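Beta-lactamase/D-alanine Carboxypeptidase (Yersinia pestis, PDB 3RJU) probably acts as a serine hydrolase of the beta-lactamase/D-alanine carboxypeptidase family, cleaving amide bonds in beta-lactams or in peptides ending in D-alanine. Local coordinates at residues A[12-17]-A[26-31]; A[205-210]-A[230-235]; A[237-242]-A[311-316]; A[278-281]-A[287-290]; A[321-326]-A[343-348]. One frame throughout, in Å; residues are numbered along the deposited sequence.

Overall arrangement
Contacts 1, 3 and 5 are buried helix-on-sheet contacts on one antiparallel sheet. Contacts 1 and 5 set the N-terminal and C-terminal helices on one face, the contact centres about 8 Å apart, on the adjoining strands 25-32 and 321-328. Contact 3 lays helix 233-241 on the opposite face; one residue separates its segment 237-242 from segment 230-235 of contact 2. Contacts 1 and 5 rest on apolar aliphatic and selenomethionine side chains; contact 3 adds a tryptophan edge. Contact 2, also buried, pairs one leucine-tyrosine packing contact with polar groups satisfied elsewhere. Contact 4 is partly exposed and lies toward the far end of the sheet; it alone joins its segments by a hydrogen bond.

Contact 1: A[12-17]-A[26-31]; sequences QYAEHI and MALVVI
The N-terminal helix 6-20 lies against a face of the central antiparallel sheet, and here Ala-14 and Ile-17 of the helix meet Met-26 and Leu-28 of strand 25-32. The short axes approach to 9.9 Å at 155°, nearly antiparallel, which fits a helix that turns back through a short loop into the strand beside it. Met-26, a selenomethionine, does most of the touching: its CG stands anti to the backbone N (chi1 178°), and the chain runs straight out before bending at its end. That bend brings CE to 3.5 Å from Ala-14 O, a van der Waals contact with the backbone, while SE lies 3.8 Å from Ile-17 CG2. The two side chains cross at about a right angle, with the CG2 branch of Ile-17 meeting both SE and CE. As in serine beta-lactamases and penicillin-binding proteins, terminal helices share this side of the sheet: Ile-17 also touches Met-338 and Tyr-13 touches Leu-345, both of helix 336-349. Strand alternation sends Ala-27 and Val-29 to the other face, against Pro-233 and Gln-237. Two residues beyond Met-26, on the same face of the strand, Leu-28 reaches the helix with CD2, 3.7 Å from Ala-14 CB.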
# COMPACT_ATOMS: atom_id res chain seq x y z
N GLN A 12 12.22 21.19 8.82
CA GLN A 12 11.49 22.26 8.14
C GLN A 12 10.04 21.87 7.83
O GLN A 12 9.18 22.74 7.66
CB GLN A 12 12.19 22.65 6.84
CG GLN A 12 13.54 23.31 7.00
CD GLN A 12 14.27 23.39 5.66
OE1 GLN A 12 13.66 23.23 4.61
NE2 GLN A 12 15.57 23.61 5.70
N TYR A 13 9.76 20.57 7.77
CA TYR A 13 8.47 20.06 7.31
C TYR A 13 7.68 19.26 8.32
O TYR A 13 6.45 19.27 8.28
CB TYR A 13 8.63 19.21 6.04
CG TYR A 13 8.96 20.07 4.84
CD1 TYR A 13 7.96 20.63 4.08
CD2 TYR A 13 10.29 20.38 4.53
CE1 TYR A 13 8.24 21.45 3.02
CE2 TYR A 13 10.59 21.22 3.45
CZ TYR A 13 9.55 21.74 2.70
OH TYR A 13 9.82 22.57 1.64
N ALA A 14 8.37 18.53 9.18
CA ALA A 14 7.70 17.48 9.96
C ALA A 14 6.57 18.01 10.85
O ALA A 14 5.45 17.50 10.83
CB ALA A 14 8.71 16.69 10.80
N GLU A 15 6.87 19.04 11.63
CA GLU A 15 5.85 19.58 12.52
C GLU A 15 4.70 20.21 11.72
O GLU A 15 3.53 20.13 12.13
CB GLU A 15 6.45 20.57 13.52
CG GLU A 15 5.59 20.68 14.77
CD GLU A 15 6.23 21.50 15.86
OE1 GLU A 15 6.09 21.11 17.04
OE2 GLU A 15 6.86 22.53 15.54
N HIS A 16 5.01 20.81 10.58
CA HIS A 16 3.94 21.36 9.73
C HIS A 16 2.99 20.28 9.23
O HIS A 16 1.78 20.48 9.21
CB HIS A 16 4.51 22.12 8.54
CG HIS A 16 5.13 23.44 8.90
ND1 HIS A 16 4.59 24.26 9.87
CD2 HIS A 16 6.23 24.06 8.43
CE1 HIS A 16 5.35 25.34 9.98
NE2 HIS A 16 6.34 25.25 9.11
N ILE A 17 3.54 19.13 8.82
CA ILE A 17 2.72 18.02 8.36
C ILE A 17 1.83 17.54 9.50
O ILE A 17 0.63 17.28 9.30
CB ILE A 17 3.59 16.87 7.83
CG1 ILE A 17 4.34 17.33 6.58
CG2 ILE A 17 2.73 15.62 7.52
CD1 ILE A 17 5.50 16.41 6.16
N MSE A 26 1.35 11.00 14.92
CA MSE A 26 2.06 10.85 13.65
C MSE A 26 3.42 10.20 13.85
O MSE A 26 4.13 10.52 14.82
CB MSE A 26 2.25 12.21 12.98
CG MSE A 26 3.03 12.15 11.67
SE MSE A 26 3.05 13.89 10.84
CE MSE A 26 4.86 14.04 10.34
N ALA A 27 3.78 9.30 12.93
CA ALA A 27 5.17 8.88 12.81
C ALA A 27 5.64 9.14 11.38
O ALA A 27 4.94 8.85 10.41
CB ALA A 27 5.34 7.40 13.16
N LEU A 28 6.85 9.68 11.27
CA LEU A 28 7.46 10.02 9.99
C LEU A 28 8.82 9.33 9.91
O LEU A 28 9.63 9.43 10.85
CB LEU A 28 7.65 11.55 9.89
CG LEU A 28 8.30 12.09 8.61
CD1 LEU A 28 7.39 11.96 7.39
CD2 LEU A 28 8.67 13.56 8.82
N VAL A 29 9.06 8.64 8.79
CA VAL A 29 10.30 7.92 8.58
C VAL A 29 10.89 8.42 7.28
O VAL A 29 10.25 8.32 6.22
CB VAL A 29 10.07 6.40 8.45
CG1 VAL A 29 11.39 5.67 8.14
CG2 VAL A 29 9.43 5.85 9.73
N VAL A 30 12.11 8.94 7.35
CA VAL A 30 12.79 9.46 6.17
C VAL A 30 14.09 8.70 5.96
O VAL A 30 14.91 8.60 6.88
CB VAL A 30 13.10 10.98 6.33
CG1 VAL A 30 13.82 11.52 5.10
CG2 VAL A 30 11.82 11.77 6.59
N ILE A 31 14.28 8.18 4.75
CA ILE A 31 15.54 7.55 4.39
C ILE A 31 16.14 8.37 3.27
O ILE A 31 15.48 8.60 2.27
CB ILE A 31 15.36 6.10 3.91
CG1 ILE A 31 14.82 5.22 5.03
CG2 ILE A 31 16.72 5.54 3.40
CD1 ILE A 31 14.40 3.80 4.62

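Contact 2: A[205-210]-A[230-235]; sequences CKRLMI and YSTPED
Leu-208 and Tyr-230 supply the apolar part of this contact. The leucine approaches the tyrosine ring at its edge and in its plane, with CD1 4.0 Å from Tyr-230 CD1 and both methyls 4.2 Å from Tyr-230 CE1; the side chains cross at about a right angle. With CG anti to the backbone N, the chi1 of -175° brings the methyls of Leu-208 up to the ring edge, and Phe-309 also packs on Leu-208. The aliphatic-polar part is looser: Thr-232 CG2 sits 4.3 Å from Arg-207 NH1, near the guanidinium plane and at its edge. The charge of Arg-207 is met elsewhere, by a salt bridge to Glu-203 and hydrogen bonds to Asp-55 O and Asn-195 OD1, while Tyr-230 OH is bonded to Gly-218 O. Each segment has one internal hydrogen bond, at its turn or cap. Leu-208 N bonds to Cys-205 O at 3.0 Å in a type I turn, and Asp-235 N bonds to Thr-232 OG1 at 3.1 Å with an N-H...O angle of 159°. The loop, which carries the Cys-205 to Cys-217 disulfide, thus packs beside a threonine N-cap, where strand 230-231 leads into helix 233-241.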
# COMPACT_ATOMS: atom_id res chain seq x y z
N CYS A 205 -1.94 -5.65 19.63
CA CYS A 205 -3.12 -4.79 19.64
C CYS A 205 -3.08 -3.64 20.67
O CYS A 205 -3.56 -2.53 20.39
CB CYS A 205 -4.39 -5.61 19.80
SG CYS A 205 -4.85 -6.49 18.25
N LYS A 206 -2.51 -3.90 21.84
CA LYS A 206 -2.44 -2.86 22.86
C LYS A 206 -1.60 -1.67 22.39
O LYS A 206 -1.72 -0.57 22.93
CB LYS A 206 -1.89 -3.40 24.19
CG LYS A 206 -0.42 -3.68 24.13
CD LYS A 206 0.19 -4.06 25.47
CE LYS A 206 1.67 -4.35 25.29
NZ LYS A 206 2.27 -5.01 26.49
N ARG A 207 -0.75 -1.91 21.39
CA ARG A 207 0.12 -0.86 20.84
C ARG A 207 -0.49 -0.14 19.64
O ARG A 207 0.12 0.79 19.10
CB ARG A 207 1.50 -1.43 20.48
CG ARG A 207 2.29 -1.93 21.69
CD ARG A 207 3.68 -2.41 21.27
NE ARG A 207 3.71 -3.83 20.89
CZ ARG A 207 4.14 -4.30 19.72
NH1 ARG A 207 4.57 -3.47 18.78
NH2 ARG A 207 4.16 -5.61 19.51
N LEU A 208 -1.68 -0.56 19.21
CA LEU A 208 -2.31 0.06 18.03
C LEU A 208 -2.75 1.48 18.38
O LEU A 208 -3.43 1.72 19.40
CB LEU A 208 -3.51 -0.77 17.56
CG LEU A 208 -4.18 -0.28 16.26
CD1 LEU A 208 -3.25 -0.45 15.06
CD2 LEU A 208 -5.51 -1.00 16.03
N MSE A 209 -2.30 2.44 17.56
CA MSE A 209 -2.67 3.84 17.74
C MSE A 209 -4.15 4.00 17.42
O MSE A 209 -4.72 3.19 16.68
CB MSE A 209 -1.82 4.73 16.83
CG MSE A 209 -0.31 4.62 17.09
SE MSE A 209 0.69 5.66 15.79
CE MSE A 209 -0.14 7.42 16.03
N ILE A 210 -4.76 5.04 17.97
CA ILE A 210 -6.18 5.27 17.88
C ILE A 210 -6.46 6.71 17.45
O ILE A 210 -5.91 7.66 18.01
CB ILE A 210 -6.87 5.01 19.23
CG1 ILE A 210 -6.78 3.52 19.59
CG2 ILE A 210 -8.32 5.47 19.20
CD1 ILE A 210 -7.22 3.18 21.02
N TYR A 230 -1.19 -4.78 9.36
CA TYR A 230 -0.69 -3.97 10.46
C TYR A 230 0.82 -3.96 10.40
O TYR A 230 1.44 -4.96 10.02
CB TYR A 230 -1.09 -4.55 11.80
CG TYR A 230 -2.56 -4.70 12.08
CD1 TYR A 230 -3.25 -3.72 12.81
CD2 TYR A 230 -3.26 -5.85 11.70
CE1 TYR A 230 -4.59 -3.87 13.12
CE2 TYR A 230 -4.62 -6.00 12.01
CZ TYR A 230 -5.26 -5.03 12.74
OH TYR A 230 -6.60 -5.18 13.05
N SER A 231 1.44 -2.85 10.80
CA SER A 231 2.89 -2.80 10.89
C SER A 231 3.32 -1.82 11.98
O SER A 231 2.53 -1.48 12.88
CB SER A 231 3.49 -2.45 9.52
OG SER A 231 4.90 -2.64 9.50
N THR A 232 4.57 -1.37 11.91
CA THR A 232 5.06 -0.33 12.82
C THR A 232 5.96 0.58 12.01
O THR A 232 6.43 0.20 10.93
CB THR A 232 5.91 -0.93 13.95
OG1 THR A 232 7.02 -1.62 13.36
CG2 THR A 232 5.09 -1.90 14.83
N PRO A 233 6.23 1.79 12.52
CA PRO A 233 7.18 2.63 11.79
C PRO A 233 8.53 1.93 11.56
O PRO A 233 9.06 2.00 10.46
CB PRO A 233 7.33 3.85 12.70
CG PRO A 233 5.94 3.96 13.36
CD PRO A 233 5.60 2.51 13.64
N GLU A 234 9.07 1.25 12.56
CA GLU A 234 10.40 0.65 12.39
C GLU A 234 10.37 -0.50 11.36
O GLU A 234 11.31 -0.66 10.57
CB GLU A 234 11.01 0.21 13.74
CG GLU A 234 10.35 -1.02 14.34
CD GLU A 234 10.76 -1.28 15.77
OE1 GLU A 234 11.67 -0.58 16.28
OE2 GLU A 234 10.18 -2.20 16.39
N ASP A 235 9.29 -1.28 11.35
CA ASP A 235 9.18 -2.36 10.35
C ASP A 235 9.10 -1.75 8.96
O ASP A 235 9.73 -2.26 8.01
CB ASP A 235 7.92 -3.22 10.57
CG ASP A 235 8.08 -4.25 11.68
OD1 ASP A 235 9.05 -4.20 12.46
OD2 ASP A 235 7.21 -5.13 11.77

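Contact 3: A[237-242]-A[311-316]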
# COMPACT_ATOMS: atom_id res chain seq x y z
N GLN A 237 10.24 1.13 7.97
CA GLN A 237 11.55 1.64 7.59
C GLN A 237 12.35 0.53 6.88
O GLN A 237 12.95 0.76 5.82
CB GLN A 237 12.35 2.12 8.81
CG GLN A 237 13.73 2.61 8.46
CD GLN A 237 14.66 2.69 9.67
OE1 GLN A 237 14.22 3.03 10.78
NE2 GLN A 237 15.94 2.38 9.47
N HIS A 238 12.38 -0.66 7.47
CA HIS A 238 13.14 -1.77 6.90
C HIS A 238 12.61 -2.17 5.53
O HIS A 238 13.40 -2.45 4.62
CB HIS A 238 13.16 -2.96 7.86
CG HIS A 238 13.85 -2.67 9.16
ND1 HIS A 238 15.12 -2.13 9.21
CD2 HIS A 238 13.45 -2.81 10.44
CE1 HIS A 238 15.48 -1.97 10.48
NE2 HIS A 238 14.48 -2.37 11.24
N TRP A 239 11.28 -2.17 5.36
CA TRP A 239 10.68 -2.51 4.08
C TRP A 239 11.04 -1.49 3.02
O TRP A 239 11.46 -1.83 1.90
CB TRP A 239 9.15 -2.63 4.20
CG TRP A 239 8.53 -3.23 2.99
CD1 TRP A 239 8.46 -4.55 2.69
CD2 TRP A 239 7.92 -2.53 1.89
NE1 TRP A 239 7.85 -4.73 1.47
CE2 TRP A 239 7.49 -3.51 0.96
CE3 TRP A 239 7.67 -1.19 1.61
CZ2 TRP A 239 6.85 -3.18 -0.23
CZ3 TRP A 239 7.04 -0.86 0.42
CH2 TRP A 239 6.63 -1.86 -0.48
N MSE A 240 10.89 -0.22 3.37
CA MSE A 240 11.13 0.85 2.41
C MSE A 240 12.62 0.87 1.99
O MSE A 240 12.94 1.16 0.84
CB MSE A 240 10.72 2.19 3.02
CG MSE A 240 10.88 3.34 2.06
SE MSE A 240 9.95 4.97 2.62
CE MSE A 240 11.05 5.41 4.17
N GLN A 241 13.51 0.54 2.92
CA GLN A 241 14.95 0.58 2.67
C GLN A 241 15.36 -0.30 1.49
O GLN A 241 16.33 -0.01 0.80
CB GLN A 241 15.73 0.17 3.93
CG GLN A 241 17.28 0.21 3.78
CD GLN A 241 17.80 1.61 3.58
OE1 GLN A 241 17.91 2.37 4.54
NE2 GLN A 241 18.08 1.97 2.33
N GLN A 242 14.63 -1.39 1.25
CA GLN A 242 15.04 -2.31 0.18
C GLN A 242 14.92 -1.70 -1.22
O GLN A 242 15.47 -2.25 -2.18
CB GLN A 242 14.38 -3.71 0.23
CG GLN A 242 13.20 -3.90 1.15
CD GLN A 242 12.13 -4.83 0.57
OE1 GLN A 242 12.39 -5.98 0.19
NE2 GLN A 242 10.93 -4.33 0.50
N THR A 311 -1.98 6.85 5.47
CA THR A 311 -0.58 6.56 5.23
C THR A 311 -0.18 7.03 3.85
O THR A 311 -1.00 7.15 2.94
CB THR A 311 -0.28 5.04 5.31
OG1 THR A 311 -1.24 4.32 4.53
CG2 THR A 311 -0.36 4.53 6.75
N TYR A 312 1.10 7.31 3.69
CA TYR A 312 1.62 7.71 2.40
C TYR A 312 3.08 7.35 2.33
O TYR A 312 3.84 7.54 3.30
CB TYR A 312 1.42 9.22 2.21
CG TYR A 312 1.83 9.79 0.87
CD1 TYR A 312 1.29 9.30 -0.33
CD2 TYR A 312 2.76 10.84 0.79
CE1 TYR A 312 1.65 9.84 -1.56
CE2 TYR A 312 3.13 11.39 -0.43
CZ TYR A 312 2.58 10.88 -1.60
OH TYR A 312 2.93 11.41 -2.83
N MSE A 313 3.50 6.83 1.18
CA MSE A 313 4.91 6.58 0.94
C MSE A 313 5.26 7.25 -0.38
O MSE A 313 4.55 7.08 -1.37
CB MSE A 313 5.20 5.08 0.85
CG MSE A 313 6.68 4.78 0.64
SE MSE A 313 7.10 2.89 0.69
CE MSE A 313 6.52 2.50 2.51
N ALA A 314 6.34 8.03 -0.38
CA ALA A 314 6.76 8.73 -1.59
C ALA A 314 8.25 8.54 -1.71
O ALA A 314 8.99 8.72 -0.74
CB ALA A 314 6.43 10.23 -1.49
N MSE A 315 8.74 8.20 -2.90
CA MSE A 315 10.17 8.05 -3.01
C MSE A 315 10.69 8.41 -4.38
O MSE A 315 9.95 8.42 -5.37
CB MSE A 315 10.61 6.64 -2.64
CG MSE A 315 10.10 5.58 -3.59
SE MSE A 315 10.99 3.86 -3.33
CE MSE A 315 10.26 3.37 -1.58
N VAL A 316 11.98 8.71 -4.40
CA VAL A 316 12.68 9.04 -5.62
C VAL A 316 13.85 8.06 -5.65
O VAL A 316 14.92 8.33 -5.13
CB VAL A 316 13.19 10.51 -5.60
CG1 VAL A 316 13.90 10.85 -6.91
CG2 VAL A 316 12.03 11.46 -5.38
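Helix 233-241 packs on the opposite face of the sheet from the terminal helices, where Trp-239 and Met-240 meet Met-313 and Met-315 of strand 309-316 in a selenomethionine-rich core. The helix and strand axes come within 11.3 Å and diverge by only 32°. Met-313 SE lies beside the indole, 5.1 Å from the centroid of the six-membered ring of Trp-239 and 88° off its normal: a Met-aromatic contact made at the edge. Its nearest ring atom is Trp-239 CZ3, at 3.8 Å from Met-313 SE. The indole has its own hold, since NE1 is hydrogen-bonded to Glu-70 and Phe-243 meets the ring edge-to-face. This layer of the alpha/beta sandwich lies near a probable SxxK motif that includes Ser-62 and Lys-65, consistent with the family's active site; Met-313 is close to it but not in contact. Met-240 and Met-313 lie alongside each other, running in opposed senses, with Met-240 SE 3.8 Å from Met-313 CG; the anti first torsion of Met-240 (chi1 -177°) carries its chain outward to the sheet. Met-240 CG also approaches Met-315 CE, but Met-315 has two conformers, which makes that contact less certain. Val-29 and Ile-31 pack on Met-240 as well.

Contact 4: A[278-281]-A[287-290]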
# COMPACT_ATOMS: atom_id res chain seq x y z
N GLY A 278 -2.19 13.41 -6.09
CA GLY A 278 -1.84 14.24 -7.23
C GLY A 278 -2.03 13.42 -8.50
O GLY A 278 -2.25 12.21 -8.42
N GLN A 279 -1.95 14.05 -9.66
CA GLN A 279 -2.22 13.34 -10.91
C GLN A 279 -1.28 12.15 -11.11
O GLN A 279 -0.06 12.30 -11.01
CB GLN A 279 -2.09 14.27 -12.10
CG GLN A 279 -2.25 13.58 -13.44
CD GLN A 279 -2.29 14.58 -14.57
OE1 GLN A 279 -3.23 15.38 -14.69
NE2 GLN A 279 -1.25 14.57 -15.40
N ALA A 280 -1.88 10.99 -11.39
CA ALA A 280 -1.14 9.79 -11.70
C ALA A 280 -0.72 9.85 -13.16
O ALA A 280 -1.56 9.82 -14.06
CB ALA A 280 -2.00 8.55 -11.46
N ASP A 281 0.58 9.94 -13.39
CA ASP A 281 1.08 9.96 -14.77
C ASP A 281 1.35 8.57 -15.34
O ASP A 281 1.34 8.38 -16.57
CB ASP A 281 2.30 10.87 -14.86
CG ASP A 281 1.93 12.31 -14.60
OD1 ASP A 281 1.00 12.78 -15.29
OD2 ASP A 281 2.53 12.94 -13.71
N TRP A 287 2.06 0.64 -7.20
CA TRP A 287 2.79 1.91 -7.25
C TRP A 287 2.15 2.85 -8.26
O TRP A 287 1.66 2.42 -9.32
CB TRP A 287 4.24 1.66 -7.68
CG TRP A 287 5.03 0.94 -6.66
CD1 TRP A 287 5.31 -0.42 -6.61
CD2 TRP A 287 5.68 1.52 -5.51
NE1 TRP A 287 6.08 -0.69 -5.49
CE2 TRP A 287 6.31 0.47 -4.81
CE3 TRP A 287 5.76 2.83 -5.00
CZ2 TRP A 287 7.04 0.70 -3.64
CZ3 TRP A 287 6.48 3.04 -3.85
CH2 TRP A 287 7.11 1.98 -3.18
N VAL A 288 2.19 4.14 -7.94
CA VAL A 288 1.72 5.18 -8.82
C VAL A 288 2.87 6.15 -9.06
O VAL A 288 3.54 6.56 -8.10
CB VAL A 288 0.53 5.94 -8.19
CG1 VAL A 288 0.16 7.21 -9.01
CG2 VAL A 288 -0.67 5.00 -8.06
N TYR A 289 3.08 6.52 -10.32
CA TYR A 289 4.15 7.45 -10.66
C TYR A 289 3.58 8.80 -11.01
O TYR A 289 2.63 8.90 -11.78
CB TYR A 289 4.98 6.93 -11.84
CG TYR A 289 6.01 7.91 -12.33
CD1 TYR A 289 7.13 8.20 -11.57
CD2 TYR A 289 5.86 8.55 -13.56
CE1 TYR A 289 8.09 9.12 -12.01
CE2 TYR A 289 6.81 9.47 -14.01
CZ TYR A 289 7.93 9.74 -13.23
OH TYR A 289 8.87 10.64 -13.66
N MSE A 290 4.17 9.84 -10.42
CA MSE A 290 3.84 11.23 -10.77
C MSE A 290 5.08 11.85 -11.38
O MSE A 290 6.15 11.87 -10.76
CB MSE A 290 3.42 12.01 -9.52
CG MSE A 290 2.23 11.38 -8.79
SE MSE A 290 1.52 12.43 -7.33
CE MSE A 290 3.15 12.71 -6.29
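Met-290, Asp-281 and Tyr-289 carry the contact at a beta-hairpin, where segment 278-281 leads into strand 282-284 alongside its antiparallel partner 288-290. The backbone of Asp-281 joins the two segments: its N donates to Tyr-289 O at 2.8 Å, with an N-H...O angle of 139°. Tyr-289 also has a backbone bond with Ala-282, the next residue. The carboxylate of Asp-281 has CG beside the backbone N (chi1 -66°) and comes up against the Met-290 backbone, with OD2 3.6 Å from Met-290 C. The same oxygen is gripped by Ala-291 N and by Lys-293 in a salt bridge. OD1 takes a hydrogen bond on its syn side from Gln-279 NE2, at 2.9 Å; with both oxygens engaged, rotation of the carboxylate is restricted. Met-290, a selenomethionine, lies along the incoming chain, its CG 3.3 Å from Gln-279 O and its SE 3.8 Å from Gly-278 CA. Gly-278, which lies against that selenium, adopts backbone angles that call for glycine. One residue before the bonded pair Asp-281 and Tyr-289, apolar methyls meet closely, Ala-280 CB lying 3.5 Å from Val-288 CG1.

Contact 5: A[321-326]-A[343-348]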
# COMPACT_ATOMS: atom_id res chain seq x y z
N ILE A 321 16.03 8.26 -1.92
CA ILE A 321 15.25 9.02 -0.96
C ILE A 321 13.86 8.43 -0.88
O ILE A 321 13.22 8.18 -1.90
CB ILE A 321 15.17 10.50 -1.38
CG1 ILE A 321 16.53 11.17 -1.13
CG2 ILE A 321 14.02 11.25 -0.63
CD1 ILE A 321 16.72 12.51 -1.83
N GLY A 322 13.40 8.18 0.35
CA GLY A 322 12.05 7.70 0.56
C GLY A 322 11.49 8.27 1.84
O GLY A 322 12.22 8.41 2.83
N VAL A 323 10.20 8.59 1.83
CA VAL A 323 9.50 9.06 3.01
C VAL A 323 8.24 8.25 3.22
O VAL A 323 7.46 8.05 2.30
CB VAL A 323 9.13 10.54 2.88
CG1 VAL A 323 8.37 10.97 4.11
CG2 VAL A 323 10.42 11.37 2.71
N PHE A 324 8.06 7.77 4.44
CA PHE A 324 6.83 7.10 4.84
C PHE A 324 6.21 7.89 6.00
O PHE A 324 6.92 8.25 6.95
CB PHE A 324 7.11 5.68 5.33
CG PHE A 324 5.92 5.00 5.94
CD1 PHE A 324 4.84 4.62 5.14
CD2 PHE A 324 5.87 4.73 7.30
CE1 PHE A 324 3.72 3.99 5.69
CE2 PHE A 324 4.76 4.11 7.86
CZ PHE A 324 3.69 3.73 7.05
N VAL A 325 4.91 8.11 5.94
CA VAL A 325 4.25 8.81 7.03
C VAL A 325 2.96 8.09 7.39
O VAL A 325 2.29 7.52 6.54
CB VAL A 325 3.95 10.31 6.68
CG1 VAL A 325 3.00 10.40 5.50
CG2 VAL A 325 3.38 11.03 7.89
N VAL A 326 2.66 8.07 8.68
CA VAL A 326 1.41 7.51 9.15
C VAL A 326 0.80 8.51 10.13
O VAL A 326 1.51 9.07 11.00
CB VAL A 326 1.56 6.11 9.82
CG1 VAL A 326 2.63 6.11 10.92
CG2 VAL A 326 0.20 5.64 10.37
N ASN A 343 5.37 15.45 -0.15
CA ASN A 343 5.92 15.69 -1.48
C ASN A 343 6.85 16.90 -1.49
O ASN A 343 7.90 16.88 -2.13
CB ASN A 343 4.80 15.84 -2.52
CG ASN A 343 4.05 14.54 -2.75
OD1 ASN A 343 4.62 13.44 -2.59
ND2 ASN A 343 2.76 14.65 -3.11
N GLN A 344 6.46 17.94 -0.76
CA GLN A 344 7.32 19.11 -0.66
C GLN A 344 8.61 18.82 0.11
O GLN A 344 9.67 19.34 -0.24
CB GLN A 344 6.56 20.27 -0.04
CG GLN A 344 5.47 20.76 -0.96
CD GLN A 344 4.56 21.77 -0.31
OE1 GLN A 344 4.92 22.40 0.68
NE2 GLN A 344 3.37 21.94 -0.88
N LEU A 345 8.51 18.00 1.16
CA LEU A 345 9.70 17.53 1.86
C LEU A 345 10.64 16.79 0.89
O LEU A 345 11.84 17.04 0.84
CB LEU A 345 9.33 16.63 3.03
CG LEU A 345 10.47 15.87 3.74
CD1 LEU A 345 11.56 16.82 4.27
CD2 LEU A 345 9.90 15.03 4.87
N VAL A 346 10.06 15.87 0.11
CA VAL A 346 10.85 15.10 -0.85
C VAL A 346 11.53 16.06 -1.85
O VAL A 346 12.70 15.88 -2.20
CB VAL A 346 9.99 14.05 -1.58
CG1 VAL A 346 10.72 13.47 -2.77
CG2 VAL A 346 9.60 12.93 -0.61
N ALA A 347 10.81 17.09 -2.26
CA ALA A 347 11.35 18.06 -3.21
C ALA A 347 12.56 18.79 -2.62
O ALA A 347 13.54 19.06 -3.33
CB ALA A 347 10.28 19.07 -3.63
N GLU A 348 12.50 19.11 -1.33
CA GLU A 348 13.65 19.75 -0.69
C GLU A 348 14.82 18.75 -0.54
O GLU A 348 15.98 19.11 -0.75
CB GLU A 348 13.27 20.36 0.66
CG GLU A 348 14.41 21.20 1.30
CD GLU A 348 14.83 22.42 0.48
OE1 GLU A 348 13.98 22.96 -0.26
OE2 GLU A 348 16.01 22.84 0.58
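Val-323 meets Val-346 and Leu-345 through a single branch, its CG2 methyl. That methyl lies 3.8 Å from Val-346 CG2 and a looser 4.3 Å from Leu-345 CD2, so it sits against two consecutive residues of the helix. The two valine side chains overlap side by side, each pointing back past the other. Val-323 has CG1 anti to the backbone N (chi1 178°), which leaves CG2 on the other side, beside that N, as the branch directed at the helix; Val-346 presents its own CG2 from an equivalent torsion (168°). Ile-321, two residues earlier on the same face of the strand, packs on Leu-349 of the same helix.

Around this first shell, Leu-28 and Val-342 touch Val-323, while Val-316 touches Val-346. The pair thereby belongs to the layer between helix 336-349 and the central antiparallel sheet, in the alpha/beta sandwich of the beta-lactamase family. The strand is held in the sheet by backbone bonds on both sides: Val-323 pairs with Ala-314, whereas Gly-322 and Phe-324 pair with Ile-31 and Val-29. Phe-324 itself lies on the other face of the sheet.

On the helix side, the backbone bond from Ala-347 N to Asn-343 O, 2.9 Å, spans Leu-345 and Val-346. Leu-345 further packs on Ile-9 and Tyr-13 of helix 6-20, and Asn-343 OD1 is hydrogen-bonded to Tyr-312 OH, a polar tie from the helix to strand 309-316.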